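Long-range contacts in methyltransferase WBDD (Escherichia coli, PDB 4AZS), which regulates the chain length of the O9a O antigen as a bifunctional kinase and methyltransferase that binds AMP and S-adenosylmethionine at separate sites: residues 128-133 with 164-169; 398-403 with 448-453. All coordinates share one frame; numbering follows the deposited sequence.

Contact 1: residues 128-133 with 164-169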
loop_
_atom_site.group_PDB
_atom_site.type_symbol
_atom_site.label_atom_id
_atom_site.label_comp_id
_atom_site.label_asym_id
_atom_site.label_seq_id
_atom_site.Cartn_x
_atom_site.Cartn_y
_atom_site.Cartn_z
ATOM N N ALA A 128 5.721 37.914 -7.443
ATOM C CA ALA A 128 6.117 38.107 -6.073
ATOM C C ALA A 128 7.031 39.298 -5.981
ATOM O O ALA A 128 6.997 39.998 -5.010
ATOM C CB ALA A 128 6.785 36.852 -5.493
ATOM N N ALA A 129 7.841 39.556 -7.001
ATOM C CA ALA A 129 8.810 40.647 -6.929
ATOM C C ALA A 129 8.298 42.001 -7.354
ATOM O O ALA A 129 9.042 42.959 -7.249
ATOM C CB ALA A 129 10.014 40.321 -7.793
ATOM N N LEU A 130 7.092 42.076 -7.926
ATOM C CA LEU A 130 6.578 43.344 -8.426
ATOM C C LEU A 130 6.405 44.384 -7.322
ATOM O O LEU A 130 6.107 44.059 -6.174
ATOM C CB LEU A 130 5.250 43.152 -9.151
ATOM C CG LEU A 130 5.347 42.469 -10.523
ATOM C CD1 LEU A 130 3.949 42.212 -11.058
ATOM C CD2 LEU A 130 6.228 43.259 -11.508
ATOM N N GLU A 131 6.562 45.651 -7.695
ATOM C CA GLU A 131 6.241 46.725 -6.787
ATOM C C GLU A 131 5.135 47.558 -7.377
ATOM O O GLU A 131 5.083 47.821 -8.578
ATOM C CB GLU A 131 7.478 47.620 -6.474
ATOM C CG GLU A 131 8.706 46.821 -6.103
ATOM C CD GLU A 131 10.038 47.611 -6.170
ATOM O OE1 GLU A 131 10.018 48.873 -6.273
ATOM O OE2 GLU A 131 11.104 46.935 -6.087
ATOM N N GLU A 132 4.274 48.030 -6.501
ATOM C CA GLU A 132 3.152 48.813 -6.903
ATOM C C GLU A 132 3.610 50.092 -7.603
ATOM O O GLU A 132 4.507 50.722 -7.135
ATOM C CB GLU A 132 2.336 49.158 -5.660
ATOM C CG GLU A 132 1.173 50.096 -5.969
ATOM C CD GLU A 132 0.060 50.034 -4.929
ATOM O OE1 GLU A 132 0.179 49.296 -3.913
ATOM O OE2 GLU A 132 -0.965 50.680 -5.181
ATOM N N GLY A 133 2.998 50.463 -8.727
ATOM C CA GLY A 133 3.408 51.666 -9.482
ATOM C C GLY A 133 4.454 51.417 -10.546
ATOM O O GLY A 133 4.692 52.254 -11.391
ATOM N N ALA A 164 -3.194 42.505 -9.786
ATOM C CA ALA A 164 -4.131 43.590 -9.737
ATOM C C ALA A 164 -3.787 44.640 -8.676
ATOM O O ALA A 164 -3.888 45.841 -8.929
ATOM C CB ALA A 164 -5.501 43.033 -9.520
ATOM N N ASP A 165 -3.320 44.194 -7.522
ATOM C CA ASP A 165 -2.921 45.103 -6.419
ATOM C C ASP A 165 -1.826 46.060 -6.857
ATOM O O ASP A 165 -1.866 47.203 -6.456
ATOM C CB ASP A 165 -2.410 44.325 -5.203
ATOM C CG ASP A 165 -3.540 43.656 -4.404
ATOM O OD1 ASP A 165 -4.689 44.169 -4.437
ATOM O OD2 ASP A 165 -3.250 42.638 -3.718
ATOM N N VAL A 166 -0.893 45.593 -7.699
ATOM C CA VAL A 166 0.290 46.374 -8.032
ATOM C C VAL A 166 0.202 47.132 -9.339
ATOM O O VAL A 166 1.117 47.882 -9.676
ATOM C CB VAL A 166 1.586 45.531 -8.038
ATOM C CG1 VAL A 166 1.812 44.969 -6.656
ATOM C CG2 VAL A 166 1.580 44.446 -9.128
ATOM N N THR A 167 -0.882 46.946 -10.081
ATOM C CA THR A 167 -1.041 47.649 -11.348
ATOM C C THR A 167 -2.291 48.487 -11.341
ATOM O O THR A 167 -3.044 48.443 -10.410
ATOM C CB THR A 167 -1.166 46.631 -12.491
ATOM O OG1 THR A 167 -2.312 45.803 -12.256
ATOM C CG2 THR A 167 0.103 45.757 -12.585
ATOM N N GLN A 168 -2.551 49.235 -12.404
ATOM C CA GLN A 168 -3.819 49.929 -12.541
ATOM C C GLN A 168 -4.866 49.083 -13.270
ATOM O O GLN A 168 -6.081 49.282 -13.080
ATOM C CB GLN A 168 -3.593 51.233 -13.275
ATOM C CG GLN A 168 -2.842 52.247 -12.445
ATOM C CD GLN A 168 -3.650 52.689 -11.241
ATOM O OE1 GLN A 168 -4.759 53.111 -11.353
ATOM N NE2 GLN A 168 -3.109 52.510 -10.093
ATOM N N ALA A 169 -4.407 48.164 -14.117
ATOM C CA ALA A 169 -5.287 47.347 -14.954
ATOM C C ALA A 169 -4.582 46.078 -15.356
ATOM O O ALA A 169 -3.360 46.047 -15.520
ATOM C CB ALA A 169 -5.694 48.091 -16.189
HETATM O O HOH W 1 3.499 47.276 -10.947
#
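V166 lays one branch against the side chain of L130 and the other against the backbone of E132. Its CG2 meets L130 CD1 at 3.8 Å and L130 CB at almost the same distance, the two side chains crossing at about a right angle. CG1 turns to the main chain instead and lies 3.9 Å from E132 N. With chi1 at -62°, CG1 is anti to the carbonyl carbon of V166, which leaves CG2 between the backbone N and that carbonyl and directed at the leucine.

The polar part of the contact gathers on V166 O. G133 N gives it a weak hydrogen bond of 3.3 Å, E132 CA adds a C-H...O contact at 3.6 Å, and a water bridges it to E131 O, standing 2.8 Å from V166 O. G133 has a positive phi of 91°, a conformation that suits glycine.

In the Rossmann-like class I methyltransferase fold, the contact joins the chain following helices 123-129 and 153-166, before parallel strands 137-141 and 169-173. The side chain of L130 is about 12 Å from the bound S-adenosylmethionine.

E132 is extended (chi1 175°), and its CD comes to 3.7 Å from D165 O without a bond, both groups being acceptors; H224 donates to that carbonyl. E132 OE1 also lies close to E132 OE1 of the second subunit, which may favour protonation of one carboxylate. D165 OD1 is hydrogen-bonded to N223 ND2 and OD2 salt-bridged to R162 of the second subunit, whose W238 backbone N-H donates to E131 OE1.

Contact 2: residues 398-403 with 448-453. Unlike the reference sequence in segment 448-453: V453 (reference Ala).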
loop_
_atom_site.group_PDB
_atom_site.type_symbol
_atom_site.label_atom_id
_atom_site.label_comp_id
_atom_site.label_asym_id
_atom_site.label_seq_id
_atom_site.Cartn_x
_atom_site.Cartn_y
_atom_site.Cartn_z
ATOM N N ASN A 398 -51.672 47.832 -1.913
ATOM C CA ASN A 398 -50.598 46.910 -1.453
ATOM C C ASN A 398 -49.335 47.629 -0.969
ATOM O O ASN A 398 -48.790 47.297 0.075
ATOM C CB ASN A 398 -50.171 45.942 -2.577
ATOM C CG ASN A 398 -51.285 44.983 -2.990
ATOM O OD1 ASN A 398 -51.992 44.413 -2.144
ATOM N ND2 ASN A 398 -51.453 44.805 -4.293
ATOM N N LEU A 399 -48.871 48.611 -1.736
ATOM C CA LEU A 399 -47.689 49.410 -1.348
ATOM C C LEU A 399 -47.912 50.178 -0.049
ATOM O O LEU A 399 -46.991 50.339 0.763
ATOM C CB LEU A 399 -47.312 50.397 -2.465
ATOM C CG LEU A 399 -46.682 49.836 -3.754
ATOM C CD1 LEU A 399 -47.621 48.897 -4.492
ATOM C CD2 LEU A 399 -46.265 50.955 -4.698
ATOM N N VAL A 400 -49.135 50.644 0.181
ATOM C CA VAL A 400 -49.405 51.380 1.410
ATOM C C VAL A 400 -49.286 50.392 2.557
ATOM O O VAL A 400 -48.794 50.750 3.634
ATOM C CB VAL A 400 -50.784 52.087 1.400
ATOM C CG1 VAL A 400 -51.198 52.539 2.803
ATOM C CG2 VAL A 400 -50.771 53.269 0.456
ATOM N N GLN A 401 -49.676 49.141 2.294
ATOM C CA GLN A 401 -49.668 48.088 3.317
ATOM C C GLN A 401 -48.239 47.763 3.737
ATOM O O GLN A 401 -47.922 47.774 4.932
ATOM C CB GLN A 401 -50.377 46.805 2.824
ATOM C CG GLN A 401 -50.393 45.647 3.833
ATOM C CD GLN A 401 -51.516 45.725 4.872
ATOM O OE1 GLN A 401 -52.017 46.801 5.187
ATOM N NE2 GLN A 401 -51.913 44.568 5.409
ATOM N N SER A 402 -47.381 47.483 2.765
ATOM C CA SER A 402 -45.960 47.267 3.072
ATOM C C SER A 402 -45.358 48.470 3.795
ATOM O O SER A 402 -44.536 48.319 4.698
ATOM C CB SER A 402 -45.157 47.034 1.812
ATOM O OG SER A 402 -45.289 48.193 1.054
ATOM N N PHE A 403 -45.774 49.671 3.422
ATOM C CA PHE A 403 -45.177 50.809 4.057
ATOM C C PHE A 403 -45.453 50.764 5.567
ATOM O O PHE A 403 -44.706 51.343 6.367
ATOM C CB PHE A 403 -45.655 52.117 3.441
ATOM C CG PHE A 403 -44.837 53.291 3.884
ATOM C CD1 PHE A 403 -43.642 53.604 3.237
ATOM C CD2 PHE A 403 -45.201 54.018 4.987
ATOM C CE1 PHE A 403 -42.858 54.648 3.660
ATOM C CE2 PHE A 403 -44.414 55.077 5.417
ATOM C CZ PHE A 403 -43.231 55.386 4.758
ATOM N N GLU A 448 -60.300 52.324 -1.693
ATOM C CA GLU A 448 -60.067 53.128 -2.888
ATOM C C GLU A 448 -59.395 54.447 -2.528
ATOM O O GLU A 448 -58.928 55.116 -3.409
ATOM C CB GLU A 448 -61.363 53.422 -3.658
ATOM C CG GLU A 448 -62.362 54.333 -2.920
ATOM C CD GLU A 448 -63.698 54.487 -3.650
ATOM O OE1 GLU A 448 -63.787 54.152 -4.852
ATOM O OE2 GLU A 448 -64.681 54.946 -3.021
ATOM N N ARG A 449 -59.371 54.843 -1.257
ATOM C CA ARG A 449 -58.749 56.115 -0.879
ATOM C C ARG A 449 -57.322 55.975 -0.376
ATOM O O ARG A 449 -56.686 56.982 -0.086
ATOM C CB ARG A 449 -59.612 56.875 0.153
ATOM C CG ARG A 449 -60.826 57.509 -0.483
ATOM C CD ARG A 449 -61.770 58.219 0.484
ATOM N NE ARG A 449 -61.092 59.184 1.347
ATOM C CZ ARG A 449 -60.982 60.511 1.139
ATOM N NH1 ARG A 449 -61.488 61.098 0.049
ATOM N NH2 ARG A 449 -60.345 61.274 2.046
ATOM N N TRP A 450 -56.799 54.749 -0.294
ATOM C CA TRP A 450 -55.441 54.530 0.203
ATOM C C TRP A 450 -54.435 54.935 -0.853
ATOM O O TRP A 450 -54.485 54.424 -1.980
ATOM C CB TRP A 450 -55.190 53.076 0.528
ATOM C CG TRP A 450 -55.869 52.572 1.754
ATOM C CD1 TRP A 450 -57.034 53.028 2.318
ATOM C CD2 TRP A 450 -55.448 51.446 2.594
ATOM N NE1 TRP A 450 -57.349 52.290 3.411
ATOM C CE2 TRP A 450 -56.454 51.315 3.623
ATOM C CE3 TRP A 450 -54.381 50.555 2.576
ATOM C CZ2 TRP A 450 -56.373 50.351 4.609
ATOM C CZ3 TRP A 450 -54.319 49.568 3.555
ATOM C CH2 TRP A 450 -55.278 49.483 4.564
ATOM N N ASN A 451 -53.549 55.871 -0.515
ATOM C CA ASN A 451 -52.465 56.299 -1.444
ATOM C C ASN A 451 -51.506 57.139 -0.671
ATOM O O ASN A 451 -51.705 57.322 0.536
ATOM C CB ASN A 451 -53.006 57.051 -2.655
ATOM C CG ASN A 451 -53.695 58.342 -2.284
ATOM O OD1 ASN A 451 -53.262 59.062 -1.409
ATOM N ND2 ASN A 451 -54.780 58.632 -2.949
ATOM N N PHE A 452 -50.404 57.552 -1.305
ATOM C CA PHE A 452 -49.321 58.148 -0.504
ATOM C C PHE A 452 -49.585 59.580 -0.142
ATOM O O PHE A 452 -49.127 60.024 0.877
ATOM C CB PHE A 452 -47.959 57.949 -1.141
ATOM C CG PHE A 452 -47.438 56.556 -0.970
ATOM C CD1 PHE A 452 -46.711 56.211 0.155
ATOM C CD2 PHE A 452 -47.744 55.569 -1.898
ATOM C CE1 PHE A 452 -46.230 54.912 0.315
ATOM C CE2 PHE A 452 -47.249 54.265 -1.751
ATOM C CZ PHE A 452 -46.505 53.943 -0.637
ATOM N N VAL A 453 -50.400 60.263 -0.920
ATOM C CA VAL A 453 -50.873 61.587 -0.563
ATOM C C VAL A 453 -51.670 61.547 0.729
ATOM O O VAL A 453 -51.478 62.384 1.626
ATOM C CB VAL A 453 -51.718 62.164 -1.688
ATOM C CG1 VAL A 453 -52.446 63.414 -1.217
ATOM C CG2 VAL A 453 -50.803 62.496 -2.873
#
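V400 fits between two rings of the 448-453 segment. Its CG1 rests 3.8 Å from W450 CE3, approaching the indole obliquely, while CG2 sits over one face of the F452 ring, offset toward the rim, 4.3 Å from F452 CE2, and also lies 3.9 Å from N451 N. With CG1 anti to the backbone N (chi1 165°), the two methyls part toward these different neighbours. L399 CB meets the edge of the same phenyl ring, 3.9 Å from F452 CE2. F452 in turn points its edge at the face of F403 in an offset edge-to-face pair, centroids 6.0 Å apart and planes at 88°. Q401 OE1 lies at the indole edge, 4.0 Å from W450 CZ3; this oxygen is buried without a polar partner, although NE2 of the same amide bonds to E483.

Helix 397-410 here packs across the start of helix 452-460, in a helical region consistent with the C-lobe of a protein kinase. N451 is the N-cap, its OD1 accepting from L454 N, and E356 takes the backbone N-H groups of F452 and V453. Farther out, W450 NE1 is held by E445 O, and W478 of the third subunit packs on N398 and Q401.

How the contacts relate
The two contacts belong to different halves of the chain, contact 1 to the methyltransferase part and contact 2 to what is probably the kinase part, on opposite sides of its centre; their centres are about 54 Å apart, and they share no helix or strand. Contact 2 is the more deeply buried and the larger, with 317 Å² against 222 Å² of surface covered, and its chemistry is almost wholly apolar and aromatic. Contact 1 is partly buried: a small aliphatic pair adjoins backbone carbonyls, a water and acidic side chains. Each has another subunit beside it. Contact 1 joins chain that follows two helices, whereas 448-453 brings a capped helix start.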